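2-C-methyl-D-erythritol 4-phosphate cytidylyltransferase (Anaerococcus prevotii, PDB 4KT7) probably catalyses the transfer of a cytidylyl group from CTP to 2-C-methyl-D-erythritol 4-phosphate, a step in the DXP route to isoprenoid precursors. Local coordinates at residues Glu41-Asp45 against Ile71-Tyr75; Ile32-Gly36 against Ala227-Leu231; Phe93-Lys97 against Leu175-Met179. One frame throughout, in Å; residues are numbered along the deposited sequence.

Interaction 1: residues Glu41-Asp45 against Ile71-Tyr75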
loop_
_atom_site.group_PDB
_atom_site.type_symbol
_atom_site.label_atom_id
_atom_site.label_comp_id
_atom_site.label_asym_id
_atom_site.label_seq_id
_atom_site.Cartn_x
_atom_site.Cartn_y
_atom_site.Cartn_z
ATOM N N GLU A 41 -21.092 9.961 -6.727
ATOM C CA GLU A 41 -21.394 11.186 -7.463
ATOM C C GLU A 41 -20.126 11.910 -7.891
ATOM O O GLU A 41 -20.054 12.445 -8.994
ATOM C CB GLU A 41 -22.252 12.134 -6.626
ATOM C CG GLU A 41 -23.718 11.780 -6.559
ATOM C CD GLU A 41 -24.517 12.851 -5.840
ATOM O OE1 GLU A 41 -24.465 12.900 -4.591
ATOM O OE2 GLU A 41 -25.176 13.661 -6.524
ATOM N N ILE A 42 -19.126 11.933 -7.018
ATOM C CA ILE A 42 -17.860 12.586 -7.345
ATOM C C ILE A 42 -17.210 11.843 -8.513
ATOM O O ILE A 42 -16.673 12.453 -9.447
ATOM C CB ILE A 42 -16.905 12.593 -6.123
ATOM C CG1 ILE A 42 -17.587 13.262 -4.922
ATOM C CG2 ILE A 42 -15.584 13.277 -6.459
ATOM C CD1 ILE A 42 -16.946 12.931 -3.601
ATOM N N THR A 43 -17.276 10.516 -8.463
ATOM C CA THR A 43 -16.701 9.676 -9.503
ATOM C C THR A 43 -17.409 9.902 -10.828
ATOM O O THR A 43 -16.776 10.141 -11.865
ATOM C CB THR A 43 -16.855 8.196 -9.146
ATOM O OG1 THR A 43 -16.289 7.963 -7.850
ATOM C CG2 THR A 43 -16.160 7.310 -10.186
ATOM N N LEU A 44 -18.733 9.826 -10.783
ATOM C CA LEU A 44 -19.558 9.955 -11.980
ATOM C C LEU A 44 -19.414 11.350 -12.588
ATOM O O LEU A 44 -19.417 11.510 -13.815
ATOM C CB LEU A 44 -21.008 9.645 -11.619
ATOM C CG LEU A 44 -21.938 9.230 -12.745
ATOM C CD1 LEU A 44 -21.274 8.176 -13.612
ATOM C CD2 LEU A 44 -23.231 8.693 -12.159
ATOM N N ASP A 45 -19.263 12.354 -11.727
ATOM C CA ASP A 45 -18.969 13.703 -12.183
ATOM C C ASP A 45 -17.732 13.704 -13.062
ATOM O O ASP A 45 -17.745 14.263 -14.161
ATOM C CB ASP A 45 -18.736 14.648 -11.003
ATOM C CG ASP A 45 -20.012 15.302 -10.513
ATOM O OD1 ASP A 45 -21.076 15.087 -11.135
ATOM O OD2 ASP A 45 -19.943 16.043 -9.511
ATOM N N ILE A 71 -29.632 10.258 -8.520
ATOM C CA ILE A 71 -28.304 10.706 -8.873
ATOM C C ILE A 71 -28.195 10.880 -10.387
ATOM O O ILE A 71 -27.623 11.863 -10.866
ATOM C CB ILE A 71 -27.247 9.734 -8.320
ATOM C CG1 ILE A 71 -27.071 9.978 -6.813
ATOM C CG2 ILE A 71 -25.925 9.865 -9.065
ATOM C CD1 ILE A 71 -26.382 8.834 -6.084
ATOM N N LEU A 72 -28.794 9.960 -11.139
ATOM C CA LEU A 72 -28.675 9.976 -12.600
ATOM C C LEU A 72 -29.466 11.081 -13.297
ATOM O O LEU A 72 -29.174 11.413 -14.448
ATOM C CB LEU A 72 -29.034 8.611 -13.198
ATOM C CG LEU A 72 -27.954 7.557 -12.993
ATOM C CD1 LEU A 72 -28.302 6.250 -13.692
ATOM C CD2 LEU A 72 -26.641 8.100 -13.519
ATOM N N GLU A 73 -30.452 11.657 -12.612
ATOM C CA GLU A 73 -31.262 12.718 -13.216
ATOM C C GLU A 73 -30.425 13.952 -13.522
ATOM O O GLU A 73 -30.701 14.683 -14.469
ATOM C CB GLU A 73 -32.418 13.120 -12.301
ATOM C CG GLU A 73 -33.495 12.073 -12.164
ATOM C CD GLU A 73 -34.764 12.644 -11.578
ATOM O OE1 GLU A 73 -34.675 13.421 -10.600
ATOM O OE2 GLU A 73 -35.851 12.330 -12.107
ATOM N N LYS A 74 -29.406 14.179 -12.706
ATOM C CA LYS A 74 -28.534 15.337 -12.874
ATOM C C LYS A 74 -27.679 15.225 -14.149
ATOM O O LYS A 74 -27.170 16.227 -14.663
ATOM C CB LYS A 74 -27.683 15.538 -11.604
ATOM C CG LYS A 74 -26.192 15.761 -11.829
ATOM C CD LYS A 74 -25.469 16.123 -10.525
ATOM C CE LYS A 74 -23.994 16.439 -10.789
ATOM N NZ LYS A 74 -23.200 16.669 -9.544
ATOM N N TYR A 75 -27.558 14.012 -14.687
ATOM C CA TYR A 75 -26.731 13.795 -15.878
ATOM C C TYR A 75 -27.516 13.698 -17.194
ATOM O O TYR A 75 -28.523 12.986 -17.290
ATOM C CB TYR A 75 -25.818 12.579 -15.688
ATOM C CG TYR A 75 -24.902 12.711 -14.488
ATOM C CD1 TYR A 75 -23.724 13.446 -14.561
ATOM C CD2 TYR A 75 -25.221 12.120 -13.281
ATOM C CE1 TYR A 75 -22.888 13.578 -13.461
ATOM C CE2 TYR A 75 -24.394 12.249 -12.180
ATOM C CZ TYR A 75 -23.230 12.975 -12.276
ATOM O OH TYR A 75 -22.412 13.092 -11.171
#
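Polar contacts converge on Asp45, whose OD1 accepts a hydrogen bond from Tyr75 OH; at 2.4 Å between those atoms it is very short, its exact length doubtful. The carboxylate is turned 67° out of the ring plane, and OD1 lies at the ring's edge. Lys74 reaches the same group on an extended chain, forming a salt bridge whose two hydrogen bonds are weak, NZ lying 3.1 Å from Asp45 OD1 and 3.3 Å from Asp45 OD2; Arg37 bridges OD2 as well. Apolar contacts make up the rest. Leu44 CG sits over one face of the Tyr75 ring, 4.2 Å from its centroid, and Lys74 CG covers the opposite face. Leu44 CD2 also meets Leu72 CD2 at 3.7 Å, and both leucines pack on Leu58 of strand 55-60. Glu41 CG lies 3.8 Å from Ile71 CG1. Joined here are helices 39-48 and 65-73, successive crossovers of the parallel part of the mixed sheet, with Lys74 and Tyr75 just beyond the latter. A phenylalanine in place of Tyr75 would probably leave Asp45 OD1 without its hydroxyl donor. With two basic groups and a hydroxyl around it, the carboxylate is likely to stay ionised.

Interaction 2: residues Ile32-Gly36 against Ala227-Leu231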
loop_
_atom_site.group_PDB
_atom_site.type_symbol
_atom_site.label_atom_id
_atom_site.label_comp_id
_atom_site.label_asym_id
_atom_site.label_seq_id
_atom_site.Cartn_x
_atom_site.Cartn_y
_atom_site.Cartn_z
ATOM N N ILE A 32 -22.038 6.310 2.188
ATOM C CA ILE A 32 -20.643 6.620 1.926
ATOM C C ILE A 32 -20.552 8.039 1.355
ATOM O O ILE A 32 -20.819 8.271 0.169
ATOM C CB ILE A 32 -20.020 5.589 0.938
ATOM C CG1 ILE A 32 -20.153 4.169 1.499
ATOM C CG2 ILE A 32 -18.563 5.888 0.670
ATOM C CD1 ILE A 32 -19.658 3.086 0.559
ATOM N N GLU A 33 -20.191 8.986 2.212
ATOM C CA GLU A 33 -20.067 10.382 1.814
ATOM C C GLU A 33 -18.714 10.969 2.173
ATOM O O GLU A 33 -18.109 10.629 3.192
ATOM C CB GLU A 33 -21.174 11.229 2.442
ATOM C CG GLU A 33 -22.521 11.040 1.790
ATOM C CD GLU A 33 -23.645 11.664 2.584
ATOM O OE1 GLU A 33 -23.425 12.007 3.768
ATOM O OE2 GLU A 33 -24.752 11.806 2.022
ATOM N N VAL A 34 -18.266 11.882 1.329
ATOM C CA VAL A 34 -16.963 12.498 1.464
ATOM C C VAL A 34 -17.115 13.958 1.025
ATOM O O VAL A 34 -17.695 14.235 -0.026
ATOM C CB VAL A 34 -15.923 11.719 0.607
ATOM C CG1 VAL A 34 -14.797 12.606 0.160
ATOM C CG2 VAL A 34 -15.380 10.523 1.378
ATOM N N GLY A 35 -16.646 14.894 1.844
ATOM C CA GLY A 35 -16.775 16.304 1.517
ATOM C C GLY A 35 -18.200 16.818 1.337
ATOM O O GLY A 35 -18.411 17.924 0.833
ATOM N N GLY A 36 -19.184 16.031 1.756
ATOM C CA GLY A 36 -20.572 16.439 1.633
ATOM C C GLY A 36 -21.231 15.925 0.367
ATOM O O GLY A 36 -22.341 16.341 0.018
ATOM N N ALA A 227 -9.834 10.328 3.371
ATOM C CA ALA A 227 -10.278 11.074 2.196
ATOM C C ALA A 227 -10.588 12.514 2.570
ATOM O O ALA A 227 -10.188 13.431 1.869
ATOM C CB ALA A 227 -11.487 10.418 1.557
ATOM N N ASN A 228 -11.292 12.712 3.679
ATOM C CA ASN A 228 -11.584 14.066 4.151
ATOM C C ASN A 228 -10.336 14.907 4.465
ATOM O O ASN A 228 -10.311 16.109 4.186
ATOM C CB ASN A 228 -12.535 14.033 5.352
ATOM C CG ASN A 228 -13.975 13.773 4.950
ATOM O OD1 ASN A 228 -14.415 14.168 3.864
ATOM N ND2 ASN A 228 -14.722 13.114 5.827
ATOM N N ALA A 229 -9.307 14.280 5.038
ATOM C CA ALA A 229 -8.058 14.989 5.345
ATOM C C ALA A 229 -7.309 15.376 4.068
ATOM O O ALA A 229 -6.658 16.419 4.023
ATOM C CB ALA A 229 -7.167 14.161 6.274
ATOM N N TYR A 230 -7.410 14.536 3.036
ATOM C CA TYR A 230 -6.863 14.855 1.717
ATOM C C TYR A 230 -7.571 16.064 1.101
ATOM O O TYR A 230 -6.927 16.955 0.553
ATOM C CB TYR A 230 -6.970 13.640 0.784
ATOM C CG TYR A 230 -6.891 13.960 -0.698
ATOM C CD1 TYR A 230 -5.698 14.372 -1.281
ATOM C CD2 TYR A 230 -8.001 13.813 -1.521
ATOM C CE1 TYR A 230 -5.617 14.643 -2.643
ATOM C CE2 TYR A 230 -7.928 14.080 -2.882
ATOM C CZ TYR A 230 -6.733 14.498 -3.438
ATOM O OH TYR A 230 -6.648 14.773 -4.787
ATOM N N LEU A 231 -8.897 16.087 1.197
ATOM C CA LEU A 231 -9.695 17.182 0.645
ATOM C C LEU A 231 -9.484 18.509 1.380
ATOM O O LEU A 231 -9.580 19.583 0.784
ATOM C CB LEU A 231 -11.174 16.809 0.657
ATOM C CG LEU A 231 -11.562 15.685 -0.302
ATOM C CD1 LEU A 231 -13.045 15.490 -0.273
ATOM C CD2 LEU A 231 -11.106 15.996 -1.725
#
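Val34 and Leu231 meet methyl against methyl, CG1 to CD1 at 3.4 Å, a separation tighter than usual van der Waals contact. The two side chains cross at about a right angle. Val34 has CG1 anti to its own backbone N, though at chi1 152° it is well short of fully staggered; this turn directs CG1 to Leu231 and leaves CG2 to rest on the CB of Ala227, 3.9 Å away. One branched side chain thus touches two successive turns of helix 221-231. Val34 also packs on Val39 of helix 39-48 and is buried, with Val39 and helix 221-231 both against it; Phe115 touches Ala227 and Leu231.

Asn228 supplies the polar half of the contact. Its CG stands beside the backbone N, anti to the carbonyl carbon (chi1 -77°), and the amide reaches out past Val34, the two side chains running in opposite directions. Asn228 OD1 takes the N-H of Gly35 at 3.1 Å from N. The donor lies in the carbonyl plane and the bond is moderately straight, with 151° at the hydrogen. A backbone N-H just past the end of a short strand is thereby satisfied by a helix side chain.

The turn that follows is well suited to its two glycines. Gly35 has positive phi, and a beta carbon built on it would come within 3.2 Å of Leu231 CD1; Gly36, again with positive phi, would press such a carbon against the preceding carbonyl oxygen. Both residues have backbone angles close to those of a type I' turn, the tight two-residue connection of a beta hairpin, here joining antiparallel strands 33-34 and 37-38 and resting against the C-terminal helix of this IspD-family enzyme.

Interaction 3: residues Phe93-Lys97 against Leu175-Met179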
loop_
_atom_site.group_PDB
_atom_site.type_symbol
_atom_site.label_atom_id
_atom_site.label_comp_id
_atom_site.label_asym_id
_atom_site.label_seq_id
_atom_site.Cartn_x
_atom_site.Cartn_y
_atom_site.Cartn_z
ATOM N N PHE A 93 -19.403 -8.733 -15.447
ATOM C CA PHE A 93 -20.006 -9.405 -16.595
ATOM C C PHE A 93 -21.398 -8.898 -16.919
ATOM O O PHE A 93 -21.765 -8.808 -18.095
ATOM C CB PHE A 93 -20.053 -10.909 -16.400
ATOM C CG PHE A 93 -20.308 -11.669 -17.669
ATOM C CD1 PHE A 93 -19.408 -11.609 -18.711
ATOM C CD2 PHE A 93 -21.450 -12.438 -17.816
ATOM C CE1 PHE A 93 -19.632 -12.315 -19.894
ATOM C CE2 PHE A 93 -21.686 -13.147 -18.986
ATOM C CZ PHE A 93 -20.779 -13.077 -20.024
ATOM N N GLU A 94 -22.185 -8.563 -15.899
ATOM C CA GLU A 94 -23.489 -7.944 -16.158
ATOM C C GLU A 94 -23.266 -6.614 -16.873
ATOM O O GLU A 94 -24.044 -6.224 -17.751
ATOM C CB GLU A 94 -24.262 -7.681 -14.860
ATOM C CG GLU A 94 -24.784 -8.901 -14.148
ATOM C CD GLU A 94 -25.620 -9.789 -15.054
ATOM O OE1 GLU A 94 -26.667 -9.324 -15.570
ATOM O OE2 GLU A 94 -25.218 -10.954 -15.255
ATOM N N GLY A 95 -22.205 -5.907 -16.481
ATOM C CA GLY A 95 -21.860 -4.653 -17.132
ATOM C C GLY A 95 -21.462 -4.919 -18.578
ATOM O O GLY A 95 -21.897 -4.201 -19.479
ATOM N N LEU A 96 -20.637 -5.943 -18.804
ATOM C CA LEU A 96 -20.174 -6.277 -20.158
ATOM C C LEU A 96 -21.295 -6.733 -21.079
ATOM O O LEU A 96 -21.263 -6.445 -22.285
ATOM C CB LEU A 96 -19.095 -7.360 -20.129
ATOM C CG LEU A 96 -17.733 -6.996 -19.521
ATOM C CD1 LEU A 96 -16.958 -8.277 -19.262
ATOM C CD2 LEU A 96 -16.919 -6.082 -20.460
ATOM N N LYS A 97 -22.278 -7.446 -20.528
ATOM C CA LYS A 97 -23.435 -7.902 -21.306
ATOM C C LYS A 97 -24.326 -6.750 -21.763
ATOM O O LYS A 97 -25.061 -6.875 -22.756
ATOM C CB LYS A 97 -24.286 -8.878 -20.472
ATOM C CG LYS A 97 -23.795 -10.324 -20.482
ATOM C CD LYS A 97 -24.841 -11.249 -19.833
ATOM C CE LYS A 97 -24.901 -11.032 -18.339
ATOM N NZ LYS A 97 -25.968 -11.843 -17.669
ATOM N N LEU A 175 -12.003 -9.001 -26.732
ATOM C CA LEU A 175 -11.003 -9.762 -26.025
ATOM C C LEU A 175 -11.397 -9.942 -24.576
ATOM O O LEU A 175 -11.469 -11.068 -24.104
ATOM C CB LEU A 175 -9.649 -9.079 -26.133
ATOM C CG LEU A 175 -8.466 -9.867 -25.579
ATOM C CD1 LEU A 175 -8.452 -11.267 -26.167
ATOM C CD2 LEU A 175 -7.163 -9.129 -25.923
ATOM N N ILE A 176 -11.666 -8.845 -23.862
ATOM C CA ILE A 176 -12.043 -8.977 -22.458
ATOM C C ILE A 176 -13.342 -9.751 -22.280
ATOM O O ILE A 176 -13.462 -10.546 -21.349
ATOM C CB ILE A 176 -12.083 -7.625 -21.703
ATOM C CG1 ILE A 176 -12.078 -7.852 -20.194
ATOM C CG2 ILE A 176 -13.290 -6.802 -22.096
ATOM C CD1 ILE A 176 -10.849 -8.629 -19.717
ATOM N N TYR A 177 -14.306 -9.557 -23.182
ATOM C CA TYR A 177 -15.538 -10.330 -23.106
ATOM C C TYR A 177 -15.236 -11.819 -23.281
ATOM O O TYR A 177 -15.771 -12.656 -22.545
ATOM C CB TYR A 177 -16.542 -9.869 -24.170
ATOM C CG TYR A 177 -17.954 -10.405 -23.979
ATOM C CD1 TYR A 177 -18.298 -11.693 -24.387
ATOM C CD2 TYR A 177 -18.953 -9.613 -23.413
ATOM C CE1 TYR A 177 -19.598 -12.179 -24.223
ATOM C CE2 TYR A 177 -20.261 -10.090 -23.264
ATOM C CZ TYR A 177 -20.573 -11.369 -23.665
ATOM O OH TYR A 177 -21.856 -11.840 -23.502
ATOM N N ALA A 178 -14.394 -12.160 -24.258
ATOM C CA ALA A 178 -14.057 -13.572 -24.493
ATOM C C ALA A 178 -13.326 -14.170 -23.284
ATOM O O ALA A 178 -13.590 -15.305 -22.867
ATOM C CB ALA A 178 -13.209 -13.727 -25.759
HETATM N N MSE A 179 -12.412 -13.399 -22.716
HETATM C CA MSE A 179 -11.680 -13.826 -21.527
HETATM C C MSE A 179 -12.658 -14.068 -20.381
HETATM O O MSE A 179 -12.485 -14.999 -19.597
HETATM C CB MSE A 179 -10.678 -12.745 -21.098
HETATM C CG MSE A 179 -9.459 -12.510 -22.019
HETATM SE SE MSE A 179 -8.431 -14.140 -22.231
HETATM C CE MSE A 179 -9.225 -14.712 -23.920
#
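Helices 88-97 and 173-184 pass each other steeply, the local axes 10.9 Å apart and their N-to-C directions 132° from parallel, with Leu96 and Tyr177 nearest at 6.8 Å between CA atoms. Tyr177 contributes the largest share of the contact: with CG anti to the backbone N (chi1 -168°), its ring extends across the gap to the neighbouring helix. Phe93 CE1 lies over one face of that ring, 4.0 Å from Tyr177 CZ. The two aromatic planes are inclined at 43°, an oblique pair with centroids 5.3 Å apart. Leu96 O approaches the edge of the tyrosine in its plane, 3.9 Å from Tyr177 CE2. Both helices belong to the alpha/beta, GT-A-type domain of the family; helix 88-97 forms the crossover from strand 79-83 to strand 105-110, whereas helix 173-184 follows strand 168-172. Leu96 CD2 also meets Ile176 CG2 at 4.0 Å, the side chains at about a right angle. Tyr180 and Leu184, further along helix 173-184, extend the cover over Phe93. At the solvent side Lys97 lays CG over a face of the Phe93 ring, then bends at chi3 to bring NZ to Glu94 OE2, a 2.7 Å salt bridge within its own helix.

Overall arrangement
All three contacts lie in one sheet-centred domain. Interaction 2 spans most of the chain, bringing the hairpin at 32-36 against the last helix, and the other two fall between its ends; interaction 1 is complete before residue 93 is reached. Helices 39-48, 65-73 and 88-97 of interactions 1 and 3 are all crossovers of the same mixed sheet, yet the centres of those contacts are 24 Å apart. Interactions 1 and 2 are neighbours, centres 17 Å apart, and touch where Ile42 CD1 meets Val34 O at 3.9 Å. Interaction 3 lies 33 Å from interaction 2 between centres, across the chain's centre. Close by interaction 2, Ala229 packs on Ile225 of the second subunit, placing the C-terminal helix at the dimer contact.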